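Local coordinates for protein motility-associated killing factor MakB (Vibrio cholerae serotype O1, PDB 6W1W) that probably acts as one component of a three-part cytotoxin that resembles the alpha-pore-forming toxins, at residues T165-L170 / A256-A261. Residues are numbered along the deposited sequence; the frame is centred on the assembly and turned at random.
Sequences TEIGSL and AAITKA
Ile167 reaches from helix 157-176 into the flank of helix 251-270 and touches both Ile258 and Ala261. Its two branches divide the work. CG2 is anti to the backbone N and rests on the methyl of Ala261, with Ile167 CG2 3.7 Å from Ala261 CB. CG1 lies beside the backbone N (chi1 -67°) and carries CD1 outward to Ile258. There Ile167 CD1 lies 3.7 Å from Ile258 CG1 and equally close to CA of that residue. The two isoleucine side chains cross at about a right angle, and the CD1 end of Ile167 meets the base of Ile258. Ala261 points its methyl at the partner helix, and Ile258 presents its side chain from the flank. The short helix axes come within 8.8 Å, cross at -42° and run in broadly the same direction.

Between the two segments the close packing is a small buried patch of Ile167, Ile258 and Ala261. Met160 and Ile163 carry the packing on against Ala257. Tyr201 of strand 193-203 touches both isoleucines, Leu242 of helix 233-245 adds to Ile167, and Leu212 of strand 209-220 adds to Ile258. The other side is looser. Gly168, partly exposed, brings no side chain to the contact. Thr165 turns away into an exposed position, where its OG1 hydrogen-bonds Val161 O within its own helix. Lys260 is partly exposed and makes a cation-pi contact with Trp150.

No hydrogen bond or salt bridge joins the two segments. The contact joins two helices beside the strand pair 193-203 and 209-220, consistent with packing that rests on apolar burial and not on polar bonding.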
loop_
_atom_site.group_PDB
_atom_site.type_symbol
_atom_site.label_atom_id
_atom_site.label_comp_id
_atom_site.label_asym_id
_atom_site.label_seq_id
_atom_site.Cartn_x
_atom_site.Cartn_y
_atom_site.Cartn_z
ATOM N N THR A 165 -0.622 5.574 23.953
ATOM C CA THR A 165 0.730 5.156 23.593
ATOM C C THR A 165 0.864 3.639 23.583
ATOM O O THR A 165 1.634 3.089 22.785
ATOM C CB THR A 165 1.754 5.763 24.557
ATOM O OG1 THR A 165 1.473 7.156 24.749
ATOM C CG2 THR A 165 3.168 5.606 24.015
ATOM N N GLU A 166 0.122 2.953 24.454
ATOM C CA GLU A 166 0.192 1.497 24.508
ATOM C C GLU A 166 -0.507 0.867 23.313
ATOM O O GLU A 166 -0.006 -0.104 22.731
ATOM C CB GLU A 166 -0.421 0.991 25.815
ATOM C CG GLU A 166 0.177 -0.306 26.312
ATOM C CD GLU A 166 1.688 -0.308 26.202
ATOM O OE1 GLU A 166 2.242 -1.275 25.638
ATOM O OE2 GLU A 166 2.324 0.666 26.658
ATOM N N ILE A 167 -1.670 1.405 22.942
ATOM C CA ILE A 167 -2.377 0.934 21.756
ATOM C C ILE A 167 -1.510 1.125 20.519
ATOM O O ILE A 167 -1.489 0.280 19.613
ATOM C CB ILE A 167 -3.729 1.660 21.633
ATOM C CG1 ILE A 167 -4.656 1.246 22.778
ATOM C CG2 ILE A 167 -4.373 1.381 20.289
ATOM C CD1 ILE A 167 -5.863 2.151 22.952
ATOM N N GLY A 168 -0.765 2.233 20.469
ATOM C CA GLY A 168 0.158 2.447 19.370
ATOM C C GLY A 168 1.386 1.569 19.444
ATOM O O GLY A 168 1.956 1.203 18.411
ATOM N N SER A 169 1.820 1.226 20.656
ATOM C CA SER A 169 2.919 0.275 20.795
ATOM C C SER A 169 2.462 -1.137 20.442
ATOM O O SER A 169 3.167 -1.867 19.734
ATOM C CB SER A 169 3.481 0.328 22.214
ATOM O OG SER A 169 4.764 -0.267 22.280
ATOM N N LEU A 170 1.272 -1.528 20.911
ATOM C CA LEU A 170 0.708 -2.821 20.539
ATOM C C LEU A 170 0.572 -2.958 19.025
ATOM O O LEU A 170 0.892 -4.009 18.461
ATOM C CB LEU A 170 -0.644 -3.016 21.226
ATOM C CG LEU A 170 -1.565 -4.151 20.759
ATOM C CD1 LEU A 170 -0.865 -5.495 20.813
ATOM C CD2 LEU A 170 -2.846 -4.186 21.590
ATOM N N ALA A 256 -11.761 8.083 24.721
ATOM C CA ALA A 256 -10.991 9.193 24.173
ATOM C C ALA A 256 -9.582 8.745 23.812
ATOM O O ALA A 256 -9.074 9.061 22.728
ATOM C CB ALA A 256 -10.955 10.352 25.170
ATOM N N ALA A 257 -8.945 7.980 24.703
ATOM C CA ALA A 257 -7.573 7.548 24.467
ATOM C C ALA A 257 -7.495 6.524 23.340
ATOM O O ALA A 257 -6.551 6.543 22.541
ATOM C CB ALA A 257 -6.980 6.986 25.758
ATOM N N ILE A 258 -8.478 5.623 23.258
ATOM C CA ILE A 258 -8.489 4.623 22.190
ATOM C C ILE A 258 -8.554 5.299 20.825
ATOM O O ILE A 258 -7.692 5.078 19.963
ATOM C CB ILE A 258 -9.656 3.639 22.384
ATOM C CG1 ILE A 258 -9.422 2.772 23.626
ATOM C CG2 ILE A 258 -9.854 2.788 21.128
ATOM C CD1 ILE A 258 -10.527 1.772 23.910
ATOM N N THR A 259 -9.575 6.145 20.618
ATOM C CA THR A 259 -9.829 6.732 19.301
ATOM C C THR A 259 -8.661 7.592 18.830
ATOM O O THR A 259 -8.325 7.592 17.640
ATOM C CB THR A 259 -11.120 7.555 19.324
ATOM O OG1 THR A 259 -11.050 8.539 20.366
ATOM C CG2 THR A 259 -12.324 6.659 19.559
ATOM N N LYS A 260 -8.032 8.331 19.744
ATOM C CA LYS A 260 -6.867 9.125 19.368
ATOM C C LYS A 260 -5.772 8.250 18.764
ATOM O O LYS A 260 -5.122 8.647 17.790
ATOM C CB LYS A 260 -6.360 9.900 20.584
ATOM C CG LYS A 260 -4.859 10.119 20.652
ATOM C CD LYS A 260 -4.378 11.143 19.645
ATOM C CE LYS A 260 -3.006 11.682 20.016
ATOM N NZ LYS A 260 -3.071 12.618 21.176
ATOM N N ALA A 261 -5.578 7.041 19.299
ATOM C CA ALA A 261 -4.531 6.160 18.786
ATOM C C ALA A 261 -4.905 5.529 17.450
ATOM O O ALA A 261 -4.031 5.326 16.600
ATOM C CB ALA A 261 -4.209 5.073 19.810
#